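PDB 5JNO: DNA excision repair protein ERCC-6-like from Homo sapiens, which acts as an ATP-dependent DNA translocase that senses tension on catenated, stretched DNA in anaphase, this chain being its N-terminal TPR segment. Local coordinates for residues V16-E21 with F32-L37; A10-Y15 with D40-E45. One frame throughout, in Å; residues are numbered along the deposited sequence.

Contact 1. Residues V16-E21 with F32-L37; sequences VKEAKE and FKLFNL
A19 and L34 mark the point where two helical segments draw together: 16-21 and 32-37 run nearly antiparallel at 157°, their axes approaching to 8.3 Å, with the CA atoms of A19 and L34 5.3 Å apart. Such closeness is consistent with the small side chain at this point. Its methyl, A19 CB, sits squarely over one face of the F35 ring, 3.3 Å from the centroid and 4° off the ring normal, a CH-pi contact in which all six ring carbons lie almost equally far from the methyl. F35 gets there with CG anti to its own carbonyl carbon (chi1 -75°), which carries the ring across to the opposing helix. The same methyl meets L34 CB at 3.7 Å. Beyond it, the branch ending in L34 CD1 lies against E18 CB at 3.6 Å and the backbone N of A19, while V16 CG1 makes a looser apolar approach to F35 CE1. No hydrogen bond crosses between the segments; the contacts are apolar and CH-pi. The segments lie on helices 6-25 and 28-41, and both fall within residues 12-45, which form TPR 1; farther out, R50 touches K20 and F35.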
ATOM      1  N   VAL B  16      -5.168   5.592   8.648  1.00 46.07           N
ATOM      2  CA  VAL B  16      -4.035   6.480   8.367  1.00 46.55           C
ATOM      3  C   VAL B  16      -4.516   7.875   8.011  1.00 49.11           C
ATOM      4  O   VAL B  16      -3.942   8.842   8.494  1.00 48.82           O
ATOM      5  CB  VAL B  16      -3.104   5.935   7.245  1.00 47.56           C
ATOM      6  CG1 VAL B  16      -2.057   6.952   6.795  1.00 45.01           C
ATOM      7  CG2 VAL B  16      -2.418   4.678   7.737  1.00 49.07           C
ATOM      8  N   LYS B  17      -5.541   7.988   7.161  1.00 49.04           N
ATOM      9  CA  LYS B  17      -6.057   9.306   6.810  1.00 52.51           C
ATOM     10  C   LYS B  17      -6.451  10.099   8.084  1.00 52.65           C
ATOM     11  O   LYS B  17      -6.118  11.273   8.211  1.00 52.63           O
ATOM     12  CB  LYS B  17      -7.263   9.209   5.890  1.00 53.91           C
ATOM     13  CG  LYS B  17      -7.751  10.565   5.385  1.00 59.75           C
ATOM     14  CD  LYS B  17      -9.143  10.483   4.766  1.00 71.38           C
ATOM     15  CE  LYS B  17      -9.537  11.764   4.016  1.00 80.36           C
ATOM     16  NZ  LYS B  17      -9.177  11.736   2.563  1.00 85.53           N
ATOM     17  N   GLU B  18      -7.165   9.438   8.988  1.00 52.99           N
ATOM     18  CA  GLU B  18      -7.680  10.073  10.216  1.00 59.84           C
ATOM     19  C   GLU B  18      -6.578  10.326  11.237  1.00 58.93           C
ATOM     20  O   GLU B  18      -6.611  11.334  11.938  1.00 59.51           O
ATOM     21  CB  GLU B  18      -8.805   9.242  10.840  1.00 58.06           C
ATOM     22  CG  GLU B  18     -10.125   9.404  10.097  1.00 63.19           C
ATOM     23  CD  GLU B  18     -11.136   8.304  10.382  1.00 66.22           C
ATOM     24  OE1 GLU B  18     -10.840   7.395  11.190  1.00 65.78           O
ATOM     25  OE2 GLU B  18     -12.233   8.340   9.773  1.00 69.42           O
ATOM     26  N   ALA B  19      -5.599   9.424  11.307  1.00 58.62           N
ATOM     27  CA  ALA B  19      -4.441   9.632  12.173  1.00 58.03           C
ATOM     28  C   ALA B  19      -3.630  10.850  11.745  1.00 59.19           C
ATOM     29  O   ALA B  19      -3.164  11.607  12.602  1.00 56.39           O
ATOM     30  CB  ALA B  19      -3.569   8.395  12.239  1.00 53.73           C
ATOM     31  N   LYS B  20      -3.487  11.052  10.432  1.00 57.09           N
ATOM     32  CA  LYS B  20      -2.836  12.260   9.921  1.00 59.50           C
ATOM     33  C   LYS B  20      -3.606  13.537  10.263  1.00 60.95           C
ATOM     34  O   LYS B  20      -2.998  14.519  10.657  1.00 57.63           O
ATOM     35  CB  LYS B  20      -2.611  12.178   8.419  1.00 60.01           C
ATOM     36  CG  LYS B  20      -1.488  11.226   8.076  1.00 63.46           C
ATOM     37  CD  LYS B  20      -1.310  11.108   6.584  1.00 69.74           C
ATOM     38  CE  LYS B  20      -0.175  10.151   6.264  1.00 75.84           C
ATOM     39  NZ  LYS B  20       0.087  10.117   4.795  1.00 82.19           N
ATOM     40  N   GLU B  21      -4.928  13.517  10.091  1.00 64.15           N
ATOM     41  CA  GLU B  21      -5.766  14.676  10.391  1.00 68.16           C
ATOM     42  C   GLU B  21      -5.722  14.996  11.874  1.00 67.78           C
ATOM     43  O   GLU B  21      -5.557  16.159  12.249  1.00 67.48           O
ATOM     44  CB  GLU B  21      -7.201  14.458   9.927  1.00 74.47           C
ATOM     45  CG  GLU B  21      -7.374  14.729   8.436  1.00 86.70           C
ATOM     46  CD  GLU B  21      -8.456  13.880   7.758  1.00 97.35           C
ATOM     47  OE1 GLU B  21      -9.320  13.300   8.454  1.00107.19           O
ATOM     48  OE2 GLU B  21      -8.439  13.794   6.510  1.00 92.89           O
ATOM     49  N   PHE B  32      -2.411   8.361  17.891  1.00 53.19           N
ATOM     50  CA  PHE B  32      -1.677   7.207  18.409  1.00 54.39           C
ATOM     51  C   PHE B  32      -2.555   5.982  18.349  1.00 57.48           C
ATOM     52  O   PHE B  32      -2.113   4.932  17.882  1.00 63.30           O
ATOM     53  CB  PHE B  32      -1.178   7.457  19.858  1.00 57.66           C
ATOM     54  CG  PHE B  32      -0.438   6.287  20.478  1.00 57.92           C
ATOM     55  CD1 PHE B  32      -1.123   5.307  21.186  1.00 63.22           C
ATOM     56  CD2 PHE B  32       0.939   6.185  20.389  1.00 59.44           C
ATOM     57  CE1 PHE B  32      -0.451   4.240  21.783  1.00 67.35           C
ATOM     58  CE2 PHE B  32       1.619   5.116  20.970  1.00 63.00           C
ATOM     59  CZ  PHE B  32       0.925   4.144  21.669  1.00 67.19           C
ATOM     60  N   LYS B  33      -3.789   6.109  18.829  1.00 59.13           N
ATOM     61  CA  LYS B  33      -4.744   5.021  18.759  1.00 65.16           C
ATOM     62  C   LYS B  33      -4.945   4.577  17.285  1.00 61.16           C
ATOM     63  O   LYS B  33      -4.861   3.388  16.992  1.00 58.54           O
ATOM     64  CB  LYS B  33      -6.070   5.456  19.364  1.00 74.20           C
ATOM     65  CG  LYS B  33      -7.181   4.415  19.307  1.00 83.44           C
ATOM     66  CD  LYS B  33      -8.518   5.027  19.730  1.00 93.30           C
ATOM     67  CE  LYS B  33      -9.701   4.378  19.023  1.00 95.97           C
ATOM     68  NZ  LYS B  33     -10.879   5.278  19.090  1.00101.28           N
ATOM     69  N   LEU B  34      -5.190   5.529  16.388  1.00 56.73           N
ATOM     70  CA  LEU B  34      -5.474   5.207  14.971  1.00 58.00           C
ATOM     71  C   LEU B  34      -4.277   4.608  14.208  1.00 56.64           C
ATOM     72  O   LEU B  34      -4.417   3.549  13.568  1.00 55.02           O
ATOM     73  CB  LEU B  34      -6.013   6.425  14.228  1.00 57.48           C
ATOM     74  CG  LEU B  34      -7.385   6.911  14.692  1.00 60.02           C
ATOM     75  CD1 LEU B  34      -7.680   8.264  14.066  1.00 63.30           C
ATOM     76  CD2 LEU B  34      -8.484   5.917  14.349  1.00 63.39           C
ATOM     77  N   PHE B  35      -3.105   5.244  14.298  1.00 52.29           N
ATOM     78  CA  PHE B  35      -1.892   4.628  13.764  1.00 51.70           C
ATOM     79  C   PHE B  35      -1.677   3.205  14.279  1.00 56.10           C
ATOM     80  O   PHE B  35      -1.203   2.361  13.537  1.00 59.03           O
ATOM     81  CB  PHE B  35      -0.634   5.461  14.017  1.00 51.63           C
ATOM     82  CG  PHE B  35      -0.511   6.674  13.130  1.00 52.30           C
ATOM     83  CD1 PHE B  35      -0.559   6.560  11.727  1.00 52.97           C
ATOM     84  CD2 PHE B  35      -0.281   7.942  13.684  1.00 51.86           C
ATOM     85  CE1 PHE B  35      -0.425   7.694  10.917  1.00 53.09           C
ATOM     86  CE2 PHE B  35      -0.150   9.076  12.877  1.00 51.31           C
ATOM     87  CZ  PHE B  35      -0.219   8.956  11.496  1.00 54.50           C
ATOM     88  N   ASN B  36      -2.022   2.922  15.527  1.00 54.75           N
ATOM     89  CA  ASN B  36      -1.864   1.557  16.039  1.00 56.31           C
ATOM     90  C   ASN B  36      -2.818   0.554  15.453  1.00 54.71           C
ATOM     91  O   ASN B  36      -2.441  -0.593  15.260  1.00 57.13           O
ATOM     92  CB  ASN B  36      -1.984   1.526  17.562  1.00 60.95           C
ATOM     93  CG  ASN B  36      -0.665   1.800  18.223  1.00 62.93           C
ATOM     94  OD1 ASN B  36       0.248   0.975  18.147  1.00 62.80           O
ATOM     95  ND2 ASN B  36      -0.533   2.967  18.826  1.00 64.32           N
ATOM     96  N   LEU B  37      -4.058   0.972  15.229  1.00 53.81           N
ATOM     97  CA  LEU B  37      -5.051   0.129  14.562  1.00 57.53           C
ATOM     98  C   LEU B  37      -4.631  -0.172  13.101  1.00 54.96           C
ATOM     99  O   LEU B  37      -4.816  -1.292  12.616  1.00 57.70           O
ATOM    100  CB  LEU B  37      -6.431   0.788  14.602  1.00 57.36           C
ATOM    101  CG  LEU B  37      -7.033   0.922  15.995  1.00 60.55           C
ATOM    102  CD1 LEU B  37      -8.235   1.853  15.981  1.00 61.55           C
ATOM    103  CD2 LEU B  37      -7.410  -0.439  16.560  1.00 62.86           C
TER

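Contact 2. Residues A10-Y15 with D40-E45; sequences AHYLRY and DIFPNE
Y12 OH is the polar focus of this contact: it hydrogen-bonds to a polar side chain of the chain of another protein, and the end of the N44 side chain lies beside the hydroxyl. Y12 reaches this position with CG anti to the backbone N (chi1 173°), which sends the phenol from helix 6-25 toward the turn that follows helix 28-41. On its way the ring passes F42. Y12 CD1 rests 3.6 Å from F42 CB and Y12 CE1 lies 3.4 Å from F42 O, while F42 CG comes over one face of the tyrosine. The two rings meet obliquely, their centroids 5.4 Å apart and their planes at 43°.

I41 carries the aliphatic part. Its CD1 methyl touches H11 CB at 3.7 Å and lies equally close to the backbone N of Y12, and it meets the edge of the Y15 ring near its plane, 3.9 Å from Y15 CE2. The other branch, I41 CG2, faces Y12 CB at 4.2 Å. Y15 also packs on A38, which ties this end of the contact to the body of helix 28-41.

N44 occupies the N-cap position just before helix 45-48. The second protein chain approaches here as well, placing a basic side chain in a cation-pi contact with F42 and hydrogen-bonding to the backbone N of E45. The chemistry is therefore divided: apolar contacts of I41 with H11, Y12 and Y15 tie the end of helix 28-41 to helix 6-25, whereas the hydroxyl of Y12 and the ring of F42 are shared with the partner, consistent with a TPR surface used for protein recognition.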
ATOM      1  N   ALA B  10      -9.202  -0.989   3.192  1.00 44.65           N
ATOM      2  CA  ALA B  10     -10.075   0.169   3.391  1.00 45.63           C
ATOM      3  C   ALA B  10      -9.955   0.709   4.816  1.00 46.19           C
ATOM      4  O   ALA B  10      -9.853   1.908   5.005  1.00 46.62           O
ATOM      5  CB  ALA B  10     -11.519  -0.170   3.047  1.00 45.10           C
ATOM      6  N   HIS B  11      -9.956  -0.194   5.790  1.00 48.32           N
ATOM      7  CA  HIS B  11      -9.792   0.165   7.200  1.00 51.60           C
ATOM      8  C   HIS B  11      -8.413   0.751   7.476  1.00 48.90           C
ATOM      9  O   HIS B  11      -8.308   1.798   8.124  1.00 45.25           O
ATOM     10  CB  HIS B  11     -10.015  -1.055   8.090  1.00 56.27           C
ATOM     11  CG  HIS B  11     -11.453  -1.418   8.250  1.00 62.01           C
ATOM     12  ND1 HIS B  11     -12.396  -0.519   8.704  1.00 74.53           N
ATOM     13  CD2 HIS B  11     -12.109  -2.578   8.036  1.00 66.02           C
ATOM     14  CE1 HIS B  11     -13.575  -1.108   8.748  1.00 74.78           C
ATOM     15  NE2 HIS B  11     -13.430  -2.355   8.335  1.00 71.16           N
ATOM     16  N   TYR B  12      -7.371   0.091   6.957  1.00 45.67           N
ATOM     17  CA  TYR B  12      -6.015   0.604   7.026  1.00 44.37           C
ATOM     18  C   TYR B  12      -5.929   2.035   6.503  1.00 48.72           C
ATOM     19  O   TYR B  12      -5.446   2.940   7.218  1.00 45.93           O
ATOM     20  CB  TYR B  12      -5.036  -0.285   6.301  1.00 44.54           C
ATOM     21  CG  TYR B  12      -3.647   0.299   6.218  1.00 46.77           C
ATOM     22  CD1 TYR B  12      -2.720   0.122   7.262  1.00 48.27           C
ATOM     23  CD2 TYR B  12      -3.249   1.050   5.115  1.00 47.34           C
ATOM     24  CE1 TYR B  12      -1.441   0.682   7.204  1.00 46.34           C
ATOM     25  CE2 TYR B  12      -1.972   1.620   5.054  1.00 48.94           C
ATOM     26  CZ  TYR B  12      -1.073   1.429   6.110  1.00 47.76           C
ATOM     27  OH  TYR B  12       0.177   1.988   6.040  1.00 49.56           O
ATOM     28  N   LEU B  13      -6.439   2.249   5.300  1.00 43.52           N
ATOM     29  CA  LEU B  13      -6.363   3.563   4.685  1.00 46.53           C
ATOM     30  C   LEU B  13      -7.176   4.652   5.412  1.00 47.54           C
ATOM     31  O   LEU B  13      -6.749   5.795   5.464  1.00 48.97           O
ATOM     32  CB  LEU B  13      -6.740   3.510   3.204  1.00 44.70           C
ATOM     33  CG  LEU B  13      -5.749   2.754   2.287  1.00 44.23           C
ATOM     34  CD1 LEU B  13      -6.420   2.317   0.980  1.00 46.13           C
ATOM     35  CD2 LEU B  13      -4.539   3.599   1.953  1.00 41.84           C
ATOM     36  N   ARG B  14      -8.340   4.320   5.933  1.00 48.62           N
ATOM     37  CA  ARG B  14      -9.165   5.302   6.634  1.00 55.06           C
ATOM     38  C   ARG B  14      -8.442   5.673   7.952  1.00 53.86           C
ATOM     39  O   ARG B  14      -8.361   6.845   8.291  1.00 53.73           O
ATOM     40  CB  ARG B  14     -10.582   4.740   6.886  1.00 61.31           C
ATOM     41  CG  ARG B  14     -11.530   5.580   7.752  1.00 68.02           C
ATOM     42  CD  ARG B  14     -12.844   4.832   8.026  1.00 77.43           C
ATOM     43  NE  ARG B  14     -13.600   4.561   6.782  1.00 90.81           N
ATOM     44  CZ  ARG B  14     -13.750   3.374   6.154  1.00 98.92           C
ATOM     45  NH1 ARG B  14     -13.219   2.233   6.630  1.00 97.45           N
ATOM     46  NH2 ARG B  14     -14.462   3.325   5.014  1.00 93.27           N
ATOM     47  N   TYR B  15      -7.898   4.667   8.643  1.00 50.37           N
ATOM     48  CA  TYR B  15      -7.136   4.873   9.877  1.00 50.63           C
ATOM     49  C   TYR B  15      -5.959   5.802   9.690  1.00 50.46           C
ATOM     50  O   TYR B  15      -5.795   6.733  10.475  1.00 51.69           O
ATOM     51  CB  TYR B  15      -6.659   3.552  10.497  1.00 47.83           C
ATOM     52  CG  TYR B  15      -7.770   2.675  11.038  1.00 50.37           C
ATOM     53  CD1 TYR B  15      -8.950   3.221  11.572  1.00 58.67           C
ATOM     54  CD2 TYR B  15      -7.635   1.286  11.046  1.00 53.68           C
ATOM     55  CE1 TYR B  15      -9.951   2.412  12.085  1.00 62.66           C
ATOM     56  CE2 TYR B  15      -8.645   0.464  11.526  1.00 55.15           C
ATOM     57  CZ  TYR B  15      -9.791   1.034  12.046  1.00 64.25           C
ATOM     58  OH  TYR B  15     -10.770   0.230  12.550  1.00 72.15           O
ATOM     59  N   ASP B  40      -1.775  -2.723  13.128  1.00 53.09           N
ATOM     60  CA  ASP B  40      -2.299  -4.060  13.388  1.00 56.82           C
ATOM     61  C   ASP B  40      -2.800  -4.751  12.138  1.00 56.18           C
ATOM     62  O   ASP B  40      -2.855  -5.976  12.115  1.00 58.35           O
ATOM     63  CB  ASP B  40      -3.474  -4.016  14.349  1.00 61.48           C
ATOM     64  CG  ASP B  40      -3.081  -3.633  15.775  1.00 65.62           C
ATOM     65  OD1 ASP B  40      -1.877  -3.541  16.148  1.00 62.30           O
ATOM     66  OD2 ASP B  40      -4.045  -3.424  16.523  1.00 69.07           O
ATOM     67  N   ILE B  41      -3.213  -3.977  11.140  1.00 54.46           N
ATOM     68  CA  ILE B  41      -3.629  -4.531   9.847  1.00 54.09           C
ATOM     69  C   ILE B  41      -2.420  -4.710   8.929  1.00 54.05           C
ATOM     70  O   ILE B  41      -2.250  -5.769   8.335  1.00 58.05           O
ATOM     71  CB  ILE B  41      -4.679  -3.623   9.162  1.00 55.61           C
ATOM     72  CG1 ILE B  41      -5.915  -3.477  10.059  1.00 53.29           C
ATOM     73  CG2 ILE B  41      -5.054  -4.170   7.777  1.00 57.16           C
ATOM     74  CD1 ILE B  41      -6.886  -2.404   9.637  1.00 52.22           C
ATOM     75  N   PHE B  42      -1.582  -3.684   8.812  1.00 54.74           N
ATOM     76  CA  PHE B  42      -0.526  -3.657   7.788  1.00 54.60           C
ATOM     77  C   PHE B  42       0.686  -2.896   8.330  1.00 55.82           C
ATOM     78  O   PHE B  42       0.872  -1.709   8.042  1.00 51.12           O
ATOM     79  CB  PHE B  42      -1.078  -3.004   6.507  1.00 52.82           C
ATOM     80  CG  PHE B  42      -0.189  -3.108   5.281  1.00 52.36           C
ATOM     81  CD1 PHE B  42       1.135  -3.571   5.329  1.00 56.00           C
ATOM     82  CD2 PHE B  42      -0.697  -2.700   4.047  1.00 56.28           C
ATOM     83  CE1 PHE B  42       1.910  -3.646   4.187  1.00 59.01           C
ATOM     84  CE2 PHE B  42       0.074  -2.781   2.887  1.00 56.59           C
ATOM     85  CZ  PHE B  42       1.380  -3.253   2.963  1.00 59.51           C
ATOM     86  N   PRO B  43       1.530  -3.592   9.108  1.00 59.25           N
ATOM     87  CA  PRO B  43       2.650  -2.875   9.725  1.00 62.00           C
ATOM     88  C   PRO B  43       3.651  -2.396   8.665  1.00 62.93           C
ATOM     89  O   PRO B  43       3.877  -3.113   7.699  1.00 64.15           O
ATOM     90  CB  PRO B  43       3.276  -3.933  10.662  1.00 63.75           C
ATOM     91  CG  PRO B  43       2.797  -5.259  10.157  1.00 63.08           C
ATOM     92  CD  PRO B  43       1.461  -5.008   9.532  1.00 59.52           C
ATOM     93  N   ASN B  44       4.199  -1.194   8.829  1.00 58.07           N
ATOM     94  CA  ASN B  44       5.239  -0.677   7.935  1.00 65.20           C
ATOM     95  C   ASN B  44       6.011   0.459   8.575  1.00 67.84           C
ATOM     96  O   ASN B  44       5.462   1.203   9.376  1.00 70.99           O
ATOM     97  CB  ASN B  44       4.662  -0.209   6.577  1.00 66.64           C
ATOM     98  CG  ASN B  44       3.633   0.916   6.717  1.00 67.39           C
ATOM     99  OD1 ASN B  44       2.464   0.670   7.036  1.00 71.86           O
ATOM    100  ND2 ASN B  44       4.056   2.148   6.455  1.00 66.47           N
ATOM    101  N   GLU B  45       7.270   0.586   8.180  1.00 72.99           N
ATOM    102  CA  GLU B  45       8.183   1.604   8.661  1.00 79.68           C
ATOM    103  C   GLU B  45       7.543   2.980   8.845  1.00 78.44           C
ATOM    104  O   GLU B  45       7.736   3.598   9.892  1.00 73.25           O
ATOM    105  CB  GLU B  45       9.404   1.692   7.719  1.00 93.16           C
ATOM    106  CG  GLU B  45      10.355   2.881   7.897  1.00104.80           C
ATOM    107  CD  GLU B  45      10.776   3.143   9.344  1.00118.75           C
ATOM    108  OE1 GLU B  45      10.638   2.252  10.210  1.00132.24           O
ATOM    109  OE2 GLU B  45      11.252   4.264   9.628  1.00132.01           O
TER

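In the fold
Both contacts join helix 6-25 to helix 28-41, and along the chain contact 1 is nested inside the loop that contact 2 closes. Their centres are about 9 Å apart, with contact 1 about 3 Å and contact 2 about 6 Å from the centre of the chain. Y15 links them: its backbone O lies 3.8 Å from L34 CB, and its ring atom CD2 is 3.8 Å from L37 CB. Contact 1 holds no polar bond between its segments, whereas contact 2 binds the turn after the second helix back to the first and lies where another protein's chain engages its residues, consistent with a recognition surface.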